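Local coordinates for 2-hydroxyisobutanoyl-CoA mutase large subunit (Aquincola tertiaricarbonis, PDB 4R3U), which catalyses, together with a small cobalamin-binding subunit, the reversible isomerization of 2-hydroxyisobutyryl-CoA and (S)-3-hydroxybutyryl-CoA, at residues 265-277 / 432-446. Sequence-based numbering, arbitrary orientation.
Sequences LQEAAFTLANLIT and KIFEILEEVEKRGGT
Helices 265-277 and 432-442 cross at -48° with their axes 9.0 Å apart, the backbones drawing nearest at Ala269 and Ile433, whose CA atoms are 5.0 Å apart. The first belongs to a helix of the TIM barrel: Glu267, Thr271 and Leu275 turn to strand 298-302, while Ala268, Leu272 and Ile276 also touch helix 306-327. The second packs over its outer side with knobs-into-holes geometry. Ile433 is one knob, set among Leu265, Ala268, Ala269 and Leu272, with CD1 against Ala268 CB and CG2 meeting Leu272 CD1 at about a right angle between the side chains. One turn on, Leu437 fills the hole of Ala269, Leu272, Ala273 and Ile276. The small alanines let its CD2 reach the backbone itself, 3.4 Å from Ala273 N and 3.5 Å from Ala269 O.

Leu265 points its CG away from its own N (chi1 -179°), which carries the branch over Lys432 and Ile436: CD1 and CD2 both rest on Lys432 CB, while CG lies 3.6 Å from Ile436 CD1. Cutting Leu265 back to an alanine would probably open a gap beside Ile433 and strip Ile436 CD1 of its leucine contact. The other branch of Ile436, CG2, presses on Ala269 CB and lies in the plane of the Phe270 ring at its edge, 3.9 Å from Phe270 CE1; Phe455 stacks edge-to-face with that ring.

Beyond helix 432-442 a Schellman motif at Gly444, with positive phi, turns the chain back, and Gly445 occupies the N-cap position of the next helix. This reversal brings Thr446 onto the barrel helix, where its CG2 lies 3.3 Å from Asn274 OD1. Ala273 O accepts a hydrogen bond from Thr277 OG1, tilted 25° from the carbonyl plane, and a weak one of 3.2 Å from Thr446 OG1.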
ATOM      1  N   LEU A 265       1.436  -4.629  22.577  1.00 22.43           N
ATOM      2  CA  LEU A 265       0.914  -4.521  23.941  1.00 22.50           C
ATOM      3  C   LEU A 265       1.956  -3.927  24.886  1.00 25.80           C
ATOM      4  O   LEU A 265       1.611  -3.087  25.710  1.00 26.08           O
ATOM      5  CB  LEU A 265       0.415  -5.880  24.479  1.00 22.62           C
ATOM      6  CG  LEU A 265      -0.178  -5.876  25.917  1.00 25.68           C
ATOM      7  CD1 LEU A 265      -1.381  -4.924  26.035  1.00 25.52           C
ATOM      8  CD2 LEU A 265      -0.527  -7.271  26.363  1.00 21.28           C
ATOM      9  N   GLN A 266       3.221  -4.359  24.771  1.00 22.60           N
ATOM     10  CA  GLN A 266       4.321  -3.820  25.581  1.00 21.88           C
ATOM     11  C   GLN A 266       4.554  -2.359  25.196  1.00 25.54           C
ATOM     12  O   GLN A 266       4.693  -1.504  26.068  1.00 26.03           O
ATOM     13  CB  GLN A 266       5.596  -4.651  25.417  1.00 22.53           C
ATOM     14  CG  GLN A 266       5.530  -6.017  26.097  1.00 24.99           C
ATOM     15  CD  GLN A 266       6.465  -7.030  25.479  1.00 36.03           C
ATOM     16  OE1 GLN A 266       7.165  -6.773  24.503  1.00 35.89           O
ATOM     17  NE2 GLN A 266       6.445  -8.234  25.984  1.00 25.65           N
ATOM     18  N   GLU A 267       4.479  -2.060  23.903  1.00 21.61           N
ATOM     19  CA  GLU A 267       4.625  -0.710  23.396  1.00 21.56           C
ATOM     20  C   GLU A 267       3.599   0.227  24.048  1.00 28.12           C
ATOM     21  O   GLU A 267       3.987   1.184  24.735  1.00 28.04           O
ATOM     22  CB  GLU A 267       4.474  -0.693  21.869  1.00 21.69           C
ATOM     23  CG  GLU A 267       4.475   0.732  21.354  1.00 24.21           C
ATOM     24  CD  GLU A 267       4.091   0.957  19.916  1.00 27.35           C
ATOM     25  OE1 GLU A 267       3.658  -0.009  19.254  1.00 19.63           O
ATOM     26  OE2 GLU A 267       4.198   2.119  19.461  1.00 22.79           O
ATOM     27  N   ALA A 268       2.303  -0.077  23.845  1.00 24.20           N
ATOM     28  CA  ALA A 268       1.171   0.675  24.381  1.00 23.79           C
ATOM     29  C   ALA A 268       1.234   0.824  25.904  1.00 26.63           C
ATOM     30  O   ALA A 268       1.214   1.945  26.422  1.00 26.47           O
ATOM     31  CB  ALA A 268      -0.149   0.011  23.961  1.00 24.23           C
ATOM     32  N   ALA A 269       1.327  -0.301  26.617  1.00 24.28           N
ATOM     33  CA  ALA A 269       1.351  -0.321  28.085  1.00 25.27           C
ATOM     34  C   ALA A 269       2.563   0.326  28.728  1.00 28.50           C
ATOM     35  O   ALA A 269       2.393   1.046  29.699  1.00 30.13           O
ATOM     36  CB  ALA A 269       1.173  -1.737  28.596  1.00 27.01           C
ATOM     37  N   PHE A 270       3.782   0.100  28.193  1.00 24.29           N
ATOM     38  CA  PHE A 270       5.004   0.690  28.773  1.00 23.30           C
ATOM     39  C   PHE A 270       5.080   2.210  28.563  1.00 28.39           C
ATOM     40  O   PHE A 270       5.616   2.907  29.424  1.00 29.65           O
ATOM     41  CB  PHE A 270       6.276  -0.040  28.299  1.00 24.13           C
ATOM     42  CG  PHE A 270       6.369  -1.534  28.580  1.00 24.97           C
ATOM     43  CD1 PHE A 270       5.448  -2.169  29.413  1.00 26.98           C
ATOM     44  CD2 PHE A 270       7.398  -2.292  28.043  1.00 24.95           C
ATOM     45  CE1 PHE A 270       5.544  -3.529  29.676  1.00 27.18           C
ATOM     46  CE2 PHE A 270       7.516  -3.647  28.352  1.00 27.00           C
ATOM     47  CZ  PHE A 270       6.578  -4.257  29.147  1.00 25.07           C
ATOM     48  N   THR A 271       4.466   2.720  27.476  1.00 23.74           N
ATOM     49  CA  THR A 271       4.393   4.146  27.179  1.00 23.32           C
ATOM     50  C   THR A 271       3.434   4.800  28.173  1.00 28.93           C
ATOM     51  O   THR A 271       3.748   5.872  28.726  1.00 27.41           O
ATOM     52  CB  THR A 271       3.992   4.393  25.716  1.00 29.68           C
ATOM     53  OG1 THR A 271       4.878   3.674  24.873  1.00 25.51           O
ATOM     54  CG2 THR A 271       4.043   5.867  25.334  1.00 28.88           C
ATOM     55  N   LEU A 272       2.286   4.147  28.417  1.00 27.03           N
ATOM     56  CA  LEU A 272       1.332   4.627  29.407  1.00 28.29           C
ATOM     57  C   LEU A 272       1.912   4.594  30.828  1.00 34.39           C
ATOM     58  O   LEU A 272       1.689   5.540  31.587  1.00 35.34           O
ATOM     59  CB  LEU A 272      -0.014   3.912  29.291  1.00 28.58           C
ATOM     60  CG  LEU A 272      -0.809   4.265  28.022  1.00 31.65           C
ATOM     61  CD1 LEU A 272      -2.140   3.569  28.005  1.00 30.74           C
ATOM     62  CD2 LEU A 272      -0.992   5.780  27.863  1.00 30.80           C
ATOM     63  N   ALA A 273       2.753   3.572  31.146  1.00 31.16           N
ATOM     64  CA  ALA A 273       3.452   3.466  32.449  1.00 31.04           C
ATOM     65  C   ALA A 273       4.349   4.693  32.670  1.00 35.43           C
ATOM     66  O   ALA A 273       4.361   5.264  33.761  1.00 37.10           O
ATOM     67  CB  ALA A 273       4.263   2.177  32.515  1.00 30.76           C
ATOM     68  N   ASN A 274       5.053   5.118  31.606  1.00 31.84           N
ATOM     69  CA  ASN A 274       5.934   6.292  31.570  1.00 31.83           C
ATOM     70  C   ASN A 274       5.139   7.587  31.737  1.00 38.47           C
ATOM     71  O   ASN A 274       5.556   8.453  32.512  1.00 41.32           O
ATOM     72  CB  ASN A 274       6.760   6.305  30.283  1.00 28.63           C
ATOM     73  CG  ASN A 274       7.907   5.310  30.301  1.00 40.75           C
ATOM     74  OD1 ASN A 274       8.296   4.783  31.355  1.00 32.63           O
ATOM     75  ND2 ASN A 274       8.537   5.089  29.151  1.00 23.86           N
ATOM     76  N   LEU A 275       3.964   7.687  31.073  1.00 32.17           N
ATOM     77  CA  LEU A 275       3.072   8.840  31.201  1.00 31.57           C
ATOM     78  C   LEU A 275       2.696   9.069  32.676  1.00 36.35           C
ATOM     79  O   LEU A 275       2.822  10.194  33.166  1.00 40.02           O
ATOM     80  CB  LEU A 275       1.792   8.677  30.343  1.00 30.28           C
ATOM     81  CG  LEU A 275       0.595   9.565  30.752  1.00 33.50           C
ATOM     82  CD1 LEU A 275       0.749  10.994  30.252  1.00 31.59           C
ATOM     83  CD2 LEU A 275      -0.695   8.959  30.317  1.00 34.00           C
ATOM     84  N   ILE A 276       2.245   8.015  33.364  1.00 29.11           N
ATOM     85  CA  ILE A 276       1.838   8.086  34.765  1.00 29.38           C
ATOM     86  C   ILE A 276       2.954   8.676  35.654  1.00 35.36           C
ATOM     87  O   ILE A 276       2.694   9.604  36.419  1.00 35.51           O
ATOM     88  CB  ILE A 276       1.292   6.716  35.249  1.00 30.83           C
ATOM     89  CG1 ILE A 276      -0.096   6.454  34.627  1.00 28.29           C
ATOM     90  CG2 ILE A 276       1.285   6.619  36.823  1.00 31.62           C
ATOM     91  CD1 ILE A 276      -0.434   4.967  34.435  1.00 24.92           C
ATOM     92  N   THR A 277       4.197   8.189  35.477  1.00 33.64           N
ATOM     93  CA  THR A 277       5.384   8.644  36.206  1.00 33.98           C
ATOM     94  C   THR A 277       5.584  10.150  36.012  1.00 39.93           C
ATOM     95  O   THR A 277       5.777  10.867  36.997  1.00 44.15           O
ATOM     96  CB  THR A 277       6.590   7.815  35.769  1.00 38.81           C
ATOM     97  OG1 THR A 277       6.215   6.445  35.775  1.00 42.13           O
ATOM     98  CG2 THR A 277       7.807   8.018  36.647  1.00 37.21           C
ATOM     99  N   LYS A 432      -5.944  -5.624  28.508  1.00 33.84           N
ATOM    100  CA  LYS A 432      -4.571  -6.140  28.629  1.00 31.73           C
ATOM    101  C   LYS A 432      -3.602  -5.051  29.024  1.00 32.01           C
ATOM    102  O   LYS A 432      -2.705  -5.313  29.829  1.00 30.50           O
ATOM    103  CB  LYS A 432      -4.117  -6.891  27.368  1.00 32.64           C
ATOM    104  CG  LYS A 432      -4.816  -8.232  27.114  1.00 39.97           C
ATOM    105  CD  LYS A 432      -4.317  -9.378  27.986  1.00 46.39           C
ATOM    106  CE  LYS A 432      -5.348 -10.485  28.043  1.00 60.90           C
ATOM    107  NZ  LYS A 432      -5.109 -11.419  29.180  1.00 70.77           N
ATOM    108  N   ILE A 433      -3.823  -3.807  28.524  1.00 28.17           N
ATOM    109  CA  ILE A 433      -3.026  -2.618  28.885  1.00 27.58           C
ATOM    110  C   ILE A 433      -3.234  -2.292  30.371  1.00 31.88           C
ATOM    111  O   ILE A 433      -2.250  -2.130  31.091  1.00 32.00           O
ATOM    112  CB  ILE A 433      -3.350  -1.387  27.985  1.00 29.94           C
ATOM    113  CG1 ILE A 433      -2.680  -1.493  26.588  1.00 27.21           C
ATOM    114  CG2 ILE A 433      -3.012  -0.040  28.676  1.00 32.08           C
ATOM    115  CD1 ILE A 433      -3.488  -0.741  25.434  1.00 19.93           C
ATOM    116  N   PHE A 434      -4.505  -2.208  30.827  1.00 28.60           N
ATOM    117  CA  PHE A 434      -4.798  -1.881  32.226  1.00 29.83           C
ATOM    118  C   PHE A 434      -4.217  -2.884  33.216  1.00 37.46           C
ATOM    119  O   PHE A 434      -3.683  -2.484  34.254  1.00 39.75           O
ATOM    120  CB  PHE A 434      -6.292  -1.610  32.462  1.00 31.13           C
ATOM    121  CG  PHE A 434      -6.705  -0.238  32.010  1.00 31.35           C
ATOM    122  CD1 PHE A 434      -6.043   0.892  32.472  1.00 34.33           C
ATOM    123  CD2 PHE A 434      -7.767  -0.070  31.129  1.00 32.41           C
ATOM    124  CE1 PHE A 434      -6.409   2.160  32.025  1.00 35.20           C
ATOM    125  CE2 PHE A 434      -8.126   1.202  30.677  1.00 33.93           C
ATOM    126  CZ  PHE A 434      -7.454   2.304  31.131  1.00 31.70           C
ATOM    127  N   GLU A 435      -4.280  -4.170  32.847  1.00 32.56           N
ATOM    128  CA  GLU A 435      -3.762  -5.342  33.528  1.00 33.06           C
ATOM    129  C   GLU A 435      -2.228  -5.183  33.708  1.00 37.61           C
ATOM    130  O   GLU A 435      -1.730  -5.447  34.794  1.00 40.83           O
ATOM    131  CB  GLU A 435      -4.086  -6.531  32.619  1.00 34.77           C
ATOM    132  CG  GLU A 435      -4.337  -7.868  33.266  1.00 50.12           C
ATOM    133  CD  GLU A 435      -4.964  -8.810  32.262  1.00 65.17           C
ATOM    134  OE1 GLU A 435      -4.210  -9.489  31.531  1.00 53.91           O
ATOM    135  OE2 GLU A 435      -6.215  -8.825  32.163  1.00 54.95           O
ATOM    136  N   ILE A 436      -1.496  -4.704  32.671  1.00 31.61           N
ATOM    137  CA  ILE A 436      -0.051  -4.453  32.744  1.00 31.05           C
ATOM    138  C   ILE A 436       0.260  -3.266  33.654  1.00 36.33           C
ATOM    139  O   ILE A 436       1.120  -3.371  34.534  1.00 37.05           O
ATOM    140  CB  ILE A 436       0.612  -4.308  31.349  1.00 32.51           C
ATOM    141  CG1 ILE A 436       0.517  -5.633  30.523  1.00 32.23           C
ATOM    142  CG2 ILE A 436       2.070  -3.754  31.454  1.00 31.01           C
ATOM    143  CD1 ILE A 436       1.368  -5.635  29.162  1.00 37.34           C
ATOM    144  N   LEU A 437      -0.452  -2.144  33.443  1.00 33.59           N
ATOM    145  CA  LEU A 437      -0.335  -0.907  34.229  1.00 34.46           C
ATOM    146  C   LEU A 437      -0.537  -1.159  35.742  1.00 39.94           C
ATOM    147  O   LEU A 437       0.112  -0.511  36.572  1.00 40.41           O
ATOM    148  CB  LEU A 437      -1.357   0.140  33.732  1.00 34.28           C
ATOM    149  CG  LEU A 437      -1.055   0.831  32.402  1.00 37.38           C
ATOM    150  CD1 LEU A 437      -2.149   1.807  32.073  1.00 36.85           C
ATOM    151  CD2 LEU A 437       0.274   1.565  32.448  1.00 38.29           C
ATOM    152  N   GLU A 438      -1.412  -2.117  36.069  1.00 36.06           N
ATOM    153  CA  GLU A 438      -1.744  -2.553  37.415  1.00 37.89           C
ATOM    154  C   GLU A 438      -0.558  -3.307  38.032  1.00 44.49           C
ATOM    155  O   GLU A 438      -0.240  -3.068  39.195  1.00 46.16           O
ATOM    156  CB  GLU A 438      -2.985  -3.441  37.368  1.00 39.87           C
ATOM    157  CG  GLU A 438      -3.919  -3.235  38.537  1.00 55.88           C
ATOM    158  CD  GLU A 438      -5.048  -4.244  38.586  1.00 81.93           C
ATOM    159  OE1 GLU A 438      -5.703  -4.466  37.538  1.00 66.86           O
ATOM    160  OE2 GLU A 438      -5.277  -4.814  39.680  1.00 75.96           O
ATOM    161  N   GLU A 439       0.100  -4.199  37.255  1.00 41.35           N
ATOM    162  CA  GLU A 439       1.260  -4.986  37.687  1.00 42.11           C
ATOM    163  C   GLU A 439       2.446  -4.085  37.960  1.00 46.19           C
ATOM    164  O   GLU A 439       3.129  -4.270  38.961  1.00 46.99           O
ATOM    165  CB  GLU A 439       1.627  -6.038  36.645  1.00 43.13           C
ATOM    166  CG  GLU A 439       2.398  -7.216  37.214  1.00 58.74           C
ATOM    167  CD  GLU A 439       2.885  -8.212  36.172  1.00 95.79           C
ATOM    168  OE1 GLU A 439       2.077  -8.626  35.307  1.00101.24           O
ATOM    169  OE2 GLU A 439       4.072  -8.602  36.239  1.00 94.59           O
ATOM    170  N   VAL A 440       2.665  -3.086  37.100  1.00 42.18           N
ATOM    171  CA  VAL A 440       3.734  -2.093  37.238  1.00 41.65           C
ATOM    172  C   VAL A 440       3.609  -1.381  38.605  1.00 48.48           C
ATOM    173  O   VAL A 440       4.590  -1.284  39.358  1.00 49.08           O
ATOM    174  CB  VAL A 440       3.741  -1.116  36.028  1.00 43.79           C
ATOM    175  CG1 VAL A 440       4.672   0.067  36.261  1.00 43.28           C
ATOM    176  CG2 VAL A 440       4.118  -1.843  34.735  1.00 42.44           C
ATOM    177  N   GLU A 441       2.378  -0.967  38.945  1.00 45.12           N
ATOM    178  CA  GLU A 441       2.074  -0.303  40.203  1.00 46.48           C
ATOM    179  C   GLU A 441       2.294  -1.267  41.392  1.00 51.87           C
ATOM    180  O   GLU A 441       2.974  -0.901  42.354  1.00 52.72           O
ATOM    181  CB  GLU A 441       0.646   0.236  40.150  1.00 48.46           C
ATOM    182  CG  GLU A 441       0.282   1.155  41.292  1.00 62.99           C
ATOM    183  CD  GLU A 441      -1.154   1.632  41.239  1.00 83.40           C
ATOM    184  OE1 GLU A 441      -1.489   2.368  40.284  1.00 62.62           O
ATOM    185  OE2 GLU A 441      -1.933   1.304  42.163  1.00 80.37           O
ATOM    186  N   LYS A 442       1.774  -2.508  41.285  1.00 48.40           N
ATOM    187  CA  LYS A 442       1.921  -3.568  42.280  1.00 49.56           C
ATOM    188  C   LYS A 442       3.386  -3.910  42.507  1.00 52.03           C
ATOM    189  O   LYS A 442       3.757  -4.222  43.631  1.00 53.37           O
ATOM    190  CB  LYS A 442       1.173  -4.832  41.831  1.00 53.77           C
ATOM    191  CG  LYS A 442      -0.311  -4.811  42.155  1.00 82.33           C
ATOM    192  CD  LYS A 442      -0.661  -5.840  43.221  1.00 97.64           C
ATOM    193  CE  LYS A 442      -2.111  -5.714  43.644  1.00107.00           C
ATOM    194  NZ  LYS A 442      -2.784  -7.035  43.830  1.00114.87           N
ATOM    195  N   ARG A 443       4.217  -3.864  41.443  1.00 45.17           N
ATOM    196  CA  ARG A 443       5.630  -4.196  41.530  1.00 43.67           C
ATOM    197  C   ARG A 443       6.524  -3.032  42.007  1.00 48.25           C
ATOM    198  O   ARG A 443       7.746  -3.208  42.163  1.00 47.98           O
ATOM    199  CB  ARG A 443       6.131  -4.837  40.237  1.00 43.32           C
ATOM    200  CG  ARG A 443       5.680  -6.278  40.004  1.00 54.50           C
ATOM    201  CD  ARG A 443       6.220  -6.771  38.660  1.00 75.14           C
ATOM    202  NE  ARG A 443       5.729  -8.096  38.279  1.00 85.77           N
ATOM    203  CZ  ARG A 443       6.244  -9.243  38.705  1.00111.35           C
ATOM    204  NH1 ARG A 443       7.270  -9.248  39.547  1.00106.65           N
ATOM    205  NH2 ARG A 443       5.728 -10.397  38.303  1.00103.56           N
ATOM    206  N   GLY A 444       5.913  -1.877  42.278  1.00 45.02           N
ATOM    207  CA  GLY A 444       6.628  -0.725  42.815  1.00 44.97           C
ATOM    208  C   GLY A 444       6.891   0.462  41.908  1.00 48.56           C
ATOM    209  O   GLY A 444       7.703   1.331  42.247  1.00 47.87           O
ATOM    210  N   GLY A 445       6.218   0.520  40.764  1.00 43.86           N
ATOM    211  CA  GLY A 445       6.384   1.658  39.869  1.00 41.30           C
ATOM    212  C   GLY A 445       7.393   1.466  38.759  1.00 41.19           C
ATOM    213  O   GLY A 445       8.183   0.519  38.764  1.00 40.10           O
ATOM    214  N   THR A 446       7.375   2.413  37.824  1.00 36.14           N
ATOM    215  CA  THR A 446       8.165   2.448  36.608  1.00 34.86           C
ATOM    216  C   THR A 446       9.636   2.473  36.899  1.00 40.13           C
ATOM    217  O   THR A 446      10.337   1.570  36.456  1.00 40.85           O
ATOM    218  CB  THR A 446       7.665   3.588  35.709  1.00 35.53           C
ATOM    219  OG1 THR A 446       6.308   3.348  35.359  1.00 33.36           O
ATOM    220  CG2 THR A 446       8.477   3.774  34.483  1.00 29.45           C
TER